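Local structure of CaaX farnesyltransferase alpha subunit Ram2 (Aspergillus fumigatus, 4L9P) at residues S263-V268 and I307-D312; K329-L334 and Y348-I353. The protein forms with the beta subunit Ram1 an enzyme that probably attaches farnesyl, and perhaps geranylgeranyl, groups to CAAX proteins. The protein carries 1 engineered substitution. All blocks are in the same frame, centred on the assembly; numbering follows the deposited sequence.

Contact 1 of 2, residues S263-V268 and I307-D312; sequences SYARGV and IEWLAD
R266 and W309 lie alongside each other and run in opposite directions, each reaching for the other's helix across axes 12.5 Å apart. The tight part is their overlap: CG of R266 sits 3.4 Å from CZ3 of W309, and the arginine NE passes 3.8 Å from CE3. Guanidinium and indole planes are tilted 57° apart. A long aliphatic chain with a charged end suits this place, since its CG packs obliquely against the ring while its head travels on to the acid. A265 adds a small methyl, CB lying 4.0 Å from CH2 of W309, where a short side chain lets the indole come close to the helix. Both helices belong to the all-helical, right-handed solenoid of the prenyltransferase alpha subunit; here they run in roughly the same direction, 28° apart. R266 and W309 together span the distance between them, W309 with NE1 bonded to L276 O and its ring stacked with W279. The other side is polar and partly exposed. With its chain extended from CG to NE, R266 brings NH1 and NH2 end-on to a single oxygen, OD2 of D312, at 2.9 Å from NH1. OD2 takes NH1 on its anti lone pair, while the carboxylate stands almost perpendicular to the guanidinium. The loose end is E308, near R266 NH2 by charge only and packed on P343 of the Ram1 subunit.

Contact 2 of 2, residues K329-L334 and Y348-I353; sequences KMLTLL and YRIRQI
L331 carries this contact, its side chain directed at the helix of 348-353 and laid among R349, I350 and I353. Its CB rests 3.7 Å from CG1 of I350. Beyond it, CG stands anti to the carbonyl carbon (chi1 -71°), and CD1 meets I353 CD1 tip to tip at 3.5 Å and also borders CB of R349 at 3.8 Å, which CD2 approaches more distantly. The branched leucine end thus fits between three side chains, and the isoleucines meet it through their slender CG1-CD1 arms. R349 takes part through its CB; its chain then bends at chi2 and chi3, carrying the guanidinium away from L331 to Q352 OE1, 2.9 Å from NH1, and to the acids D312 and E316. Next in sequence, T332 marks the margin, its OG1 4.1 Å from CD1 of I350, a looser approach at about a right angle. Threonine suits this partly exposed edge because OG1 bonds back to V328 O of its own helix, leaving a compact side chain beside the isoleucine. With axes 9.9 Å apart and running at 168°, the two helices form an antiparallel helical hairpin, the kind of element from which the alpha-alpha solenoid of prenyltransferase alpha subunits is built.

How the contacts relate
Following the chain, helix 259-272 comes first, and contact 1 closes when helix 304-317 returns to it; 38 residues separate the two segments, including a part that is not modelled. Helix 323-338 follows directly, and contact 2 closes a much shorter loop with helix 343-362, with 13 residues between its segments, mostly helix. The two closures are in series, neither nested nor crossed, with centres about 15 Å apart. Helix 304-317, half of contact 1, also packs on both helices of contact 2: I307 and A311 meet M330, I307 also L334, and OD1 of D312 forms a salt bridge with NH2 of R349. Since R266 holds the other oxygen of D312, this carboxylate connects helix 259-272 to the C-terminal helix 343-362.

Contact 1 of 2, residues S263-V268 and I307-D312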
loop_
_atom_site.group_PDB
_atom_site.type_symbol
_atom_site.label_atom_id
_atom_site.label_comp_id
_atom_site.label_asym_id
_atom_site.label_seq_id
_atom_site.Cartn_x
_atom_site.Cartn_y
_atom_site.Cartn_z
ATOM N N SER A 263 -6.215 20.090 2.867
ATOM C CA SER A 263 -5.147 19.303 3.494
ATOM C C SER A 263 -3.800 20.000 3.277
ATOM O O SER A 263 -2.961 20.020 4.167
ATOM C CB SER A 263 -5.117 17.900 2.917
ATOM O OG SER A 263 -6.367 17.244 3.194
ATOM N N TYR A 264 -3.582 20.553 2.095
ATOM C CA TYR A 264 -2.318 21.260 1.830
ATOM C C TYR A 264 -2.198 22.442 2.809
ATOM O O TYR A 264 -1.145 22.634 3.450
ATOM C CB TYR A 264 -2.327 21.730 0.380
ATOM C CG TYR A 264 -1.089 22.461 -0.017
ATOM C CD1 TYR A 264 0.078 21.735 -0.323
ATOM C CD2 TYR A 264 -1.047 23.858 -0.069
ATOM C CE1 TYR A 264 1.236 22.402 -0.673
ATOM C CE2 TYR A 264 0.129 24.561 -0.426
ATOM C CZ TYR A 264 1.261 23.816 -0.719
ATOM O OH TYR A 264 2.448 24.445 -1.060
ATOM N N ALA A 265 -3.265 23.206 2.994
ATOM C CA ALA A 265 -3.200 24.350 3.920
ATOM C C ALA A 265 -2.933 23.931 5.356
ATOM O O ALA A 265 -2.159 24.586 6.064
ATOM C CB ALA A 265 -4.501 25.198 3.860
ATOM N N ARG A 266 -3.553 22.837 5.793
ATOM C CA ARG A 266 -3.193 22.306 7.122
ATOM C C ARG A 266 -1.697 22.011 7.181
ATOM O O ARG A 266 -1.052 22.292 8.190
ATOM C CB ARG A 266 -3.986 21.055 7.463
ATOM C CG ARG A 266 -5.449 21.333 7.705
ATOM C CD ARG A 266 -6.229 20.083 7.854
ATOM N NE ARG A 266 -7.625 20.261 8.293
ATOM C CZ ARG A 266 -8.048 20.233 9.564
ATOM N NH1 ARG A 266 -7.200 20.102 10.569
ATOM N NH2 ARG A 266 -9.350 20.343 9.810
ATOM N N GLY A 267 -1.158 21.409 6.135
ATOM C CA GLY A 267 0.263 21.116 6.136
ATOM C C GLY A 267 1.099 22.376 6.150
ATOM O O GLY A 267 2.145 22.438 6.834
ATOM N N VAL A 268 0.689 23.398 5.413
ATOM C CA VAL A 268 1.449 24.661 5.446
ATOM C C VAL A 268 1.435 25.297 6.821
ATOM O O VAL A 268 2.484 25.745 7.315
ATOM C CB VAL A 268 0.872 25.651 4.434
ATOM C CG1 VAL A 268 1.569 27.041 4.564
ATOM C CG2 VAL A 268 1.018 25.079 3.000
ATOM N N ILE A 307 -16.322 22.657 7.842
ATOM C CA ILE A 307 -16.902 22.259 9.133
ATOM C C ILE A 307 -15.833 21.554 9.971
ATOM O O ILE A 307 -15.704 21.827 11.200
ATOM C CB ILE A 307 -18.116 21.304 8.946
ATOM C CG1 ILE A 307 -19.206 21.956 8.094
ATOM C CG2 ILE A 307 -18.687 20.826 10.287
ATOM C CD1 ILE A 307 -20.346 21.005 7.812
ATOM N N GLU A 308 -15.033 20.653 9.359
ATOM C CA GLU A 308 -13.998 19.970 10.144
ATOM C C GLU A 308 -12.933 20.949 10.626
ATOM O O GLU A 308 -12.418 20.844 11.750
ATOM C CB GLU A 308 -13.353 18.931 9.270
ATOM C CG GLU A 308 -12.327 18.100 10.049
ATOM C CD GLU A 308 -11.669 17.128 9.106
ATOM O OE1 GLU A 308 -11.788 17.360 7.858
ATOM O OE2 GLU A 308 -11.036 16.152 9.569
ATOM N N TRP A 309 -12.623 21.936 9.786
ATOM C CA TRP A 309 -11.664 22.968 10.177
ATOM C C TRP A 309 -12.161 23.712 11.412
ATOM O O TRP A 309 -11.406 23.917 12.389
ATOM C CB TRP A 309 -11.486 23.954 9.023
ATOM C CG TRP A 309 -10.300 24.834 9.163
ATOM C CD1 TRP A 309 -10.146 25.886 10.014
ATOM C CD2 TRP A 309 -9.085 24.724 8.422
ATOM N NE1 TRP A 309 -8.897 26.454 9.831
ATOM C CE2 TRP A 309 -8.224 25.743 8.867
ATOM C CE3 TRP A 309 -8.644 23.845 7.407
ATOM C CZ2 TRP A 309 -6.945 25.921 8.332
ATOM C CZ3 TRP A 309 -7.372 24.020 6.865
ATOM C CH2 TRP A 309 -6.539 25.048 7.327
ATOM N N LEU A 310 -13.437 24.114 11.368
ATOM C CA LEU A 310 -14.037 24.800 12.530
ATOM C C LEU A 310 -14.046 23.913 13.787
ATOM O O LEU A 310 -13.805 24.410 14.887
ATOM C CB LEU A 310 -15.450 25.304 12.191
ATOM C CG LEU A 310 -15.394 26.441 11.172
ATOM C CD1 LEU A 310 -16.772 26.788 10.610
ATOM C CD2 LEU A 310 -14.636 27.698 11.671
ATOM N N ALA A 311 -14.311 22.615 13.644
ATOM C CA ALA A 311 -14.337 21.758 14.806
ATOM C C ALA A 311 -12.972 21.807 15.459
ATOM O O ALA A 311 -12.863 21.854 16.673
ATOM C CB ALA A 311 -14.657 20.352 14.393
ATOM N N ASP A 312 -11.911 21.732 14.640
ATOM C CA ASP A 312 -10.560 21.762 15.202
ATOM C C ASP A 312 -10.192 23.107 15.821
ATOM O O ASP A 312 -9.545 23.137 16.892
ATOM C CB ASP A 312 -9.507 21.362 14.160
ATOM C CG ASP A 312 -9.595 19.898 13.785
ATOM O OD1 ASP A 312 -10.145 19.074 14.560
ATOM O OD2 ASP A 312 -9.081 19.543 12.713
#

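Contact 2 of 2, residues K329-L334 and Y348-I353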
loop_
_atom_site.group_PDB
_atom_site.type_symbol
_atom_site.label_atom_id
_atom_site.label_comp_id
_atom_site.label_asym_id
_atom_site.label_seq_id
_atom_site.Cartn_x
_atom_site.Cartn_y
_atom_site.Cartn_z
ATOM N N LYS A 329 -20.910 20.650 18.146
ATOM C CA LYS A 329 -21.925 20.911 17.141
ATOM C C LYS A 329 -21.400 20.672 15.700
ATOM O O LYS A 329 -22.142 20.126 14.857
ATOM C CB LYS A 329 -22.377 22.370 17.262
ATOM C CG LYS A 329 -23.472 22.724 16.317
ATOM C CD LYS A 329 -23.768 24.246 16.391
ATOM C CE LYS A 329 -24.850 24.635 15.353
ATOM N NZ LYS A 329 -25.237 26.098 15.355
ATOM N N MET A 330 -20.191 21.175 15.388
ATOM C CA MET A 330 -19.633 20.975 14.043
ATOM C C MET A 330 -19.509 19.475 13.764
ATOM O O MET A 330 -19.867 19.026 12.671
ATOM C CB MET A 330 -18.276 21.663 13.938
ATOM C CG MET A 330 -18.317 23.161 14.029
ATOM S SD MET A 330 -19.332 23.931 12.723
ATOM C CE MET A 330 -20.915 24.205 13.627
ATOM N N LEU A 331 -19.029 18.706 14.763
ATOM C CA LEU A 331 -18.822 17.278 14.547
ATOM C C LEU A 331 -20.156 16.539 14.374
ATOM O O LEU A 331 -20.258 15.531 13.673
ATOM C CB LEU A 331 -17.991 16.718 15.688
ATOM C CG LEU A 331 -16.515 17.186 15.655
ATOM C CD1 LEU A 331 -15.911 16.985 17.038
ATOM C CD2 LEU A 331 -15.655 16.334 14.654
ATOM N N THR A 332 -21.192 17.043 15.066
ATOM C CA THR A 332 -22.532 16.519 14.899
ATOM C C THR A 332 -23.077 16.776 13.479
ATOM O O THR A 332 -23.702 15.879 12.879
ATOM C CB THR A 332 -23.441 17.111 15.982
ATOM O OG1 THR A 332 -22.933 16.718 17.266
ATOM C CG2 THR A 332 -24.829 16.537 15.807
ATOM N N LEU A 333 -22.826 17.966 12.936
ATOM C CA LEU A 333 -23.200 18.190 11.543
ATOM C C LEU A 333 -22.514 17.182 10.600
ATOM O O LEU A 333 -23.130 16.714 9.654
ATOM C CB LEU A 333 -22.864 19.609 11.096
ATOM C CG LEU A 333 -23.687 20.690 11.809
ATOM C CD1 LEU A 333 -23.194 22.089 11.442
ATOM C CD2 LEU A 333 -25.124 20.553 11.391
ATOM N N LEU A 334 -21.228 16.903 10.838
ATOM C CA LEU A 334 -20.499 15.940 10.007
ATOM C C LEU A 334 -21.105 14.546 10.163
ATOM O O LEU A 334 -21.333 13.868 9.154
ATOM C CB LEU A 334 -19.025 15.943 10.396
ATOM C CG LEU A 334 -18.286 17.193 9.895
ATOM C CD1 LEU A 334 -16.960 17.403 10.615
ATOM C CD2 LEU A 334 -17.997 17.120 8.336
ATOM N N TYR A 348 -15.498 9.759 18.045
ATOM C CA TYR A 348 -14.223 9.661 18.806
ATOM C C TYR A 348 -13.708 11.091 19.124
ATOM O O TYR A 348 -13.278 11.376 20.262
ATOM C CB TYR A 348 -13.186 8.865 18.009
ATOM C CG TYR A 348 -11.795 8.882 18.560
ATOM C CD1 TYR A 348 -11.474 8.094 19.652
ATOM C CD2 TYR A 348 -10.774 9.646 17.957
ATOM C CE1 TYR A 348 -10.178 8.060 20.166
ATOM C CE2 TYR A 348 -9.472 9.628 18.474
ATOM C CZ TYR A 348 -9.173 8.820 19.565
ATOM O OH TYR A 348 -7.893 8.796 20.094
ATOM N N ARG A 349 -13.772 12.002 18.144
ATOM C CA ARG A 349 -13.361 13.388 18.373
ATOM C C ARG A 349 -14.261 14.034 19.415
ATOM O O ARG A 349 -13.768 14.715 20.307
ATOM C CB ARG A 349 -13.361 14.235 17.100
ATOM C CG ARG A 349 -12.265 13.794 16.103
ATOM C CD ARG A 349 -10.862 14.229 16.591
ATOM N NE ARG A 349 -10.766 15.688 16.542
ATOM C CZ ARG A 349 -10.340 16.468 17.532
ATOM N NH1 ARG A 349 -9.980 15.948 18.723
ATOM N NH2 ARG A 349 -10.274 17.794 17.340
ATOM N N ILE A 350 -15.577 13.823 19.315
ATOM C CA ILE A 350 -16.511 14.353 20.350
ATOM C C ILE A 350 -16.122 13.815 21.732
ATOM O O ILE A 350 -16.103 14.577 22.705
ATOM C CB ILE A 350 -17.966 13.973 20.028
ATOM C CG1 ILE A 350 -18.417 14.736 18.761
ATOM C CG2 ILE A 350 -18.884 14.321 21.217
ATOM C CD1 ILE A 350 -19.742 14.299 18.156
ATOM N N ARG A 351 -15.779 12.542 21.845
ATOM C CA ARG A 351 -15.406 11.971 23.146
ATOM C C ARG A 351 -14.130 12.623 23.668
ATOM O O ARG A 351 -14.011 12.899 24.853
ATOM C CB ARG A 351 -15.219 10.443 23.067
ATOM C CG ARG A 351 -16.511 9.697 22.745
ATOM C CD ARG A 351 -16.488 8.196 23.122
ATOM N NE ARG A 351 -15.423 7.448 22.468
ATOM C CZ ARG A 351 -15.510 6.920 21.244
ATOM N NH1 ARG A 351 -16.620 7.083 20.561
ATOM N NH2 ARG A 351 -14.483 6.228 20.705
ATOM N N GLN A 352 -13.176 12.880 22.767
ATOM C CA GLN A 352 -11.901 13.496 23.179
ATOM C C GLN A 352 -12.138 14.917 23.665
ATOM O O GLN A 352 -11.602 15.319 24.695
ATOM C CB GLN A 352 -10.934 13.605 22.018
ATOM C CG GLN A 352 -10.309 12.282 21.539
ATOM C CD GLN A 352 -9.203 12.523 20.523
ATOM O OE1 GLN A 352 -9.417 13.173 19.499
ATOM N NE2 GLN A 352 -8.004 11.996 20.806
ATOM N N ILE A 353 -12.970 15.663 22.943
ATOM C CA ILE A 353 -13.260 17.048 23.296
ATOM C C ILE A 353 -14.051 17.125 24.616
ATOM O O ILE A 353 -13.806 17.978 25.498
ATOM C CB ILE A 353 -14.052 17.745 22.181
ATOM C CG1 ILE A 353 -13.177 17.834 20.928
ATOM C CG2 ILE A 353 -14.572 19.129 22.712
ATOM C CD1 ILE A 353 -13.915 18.229 19.653
#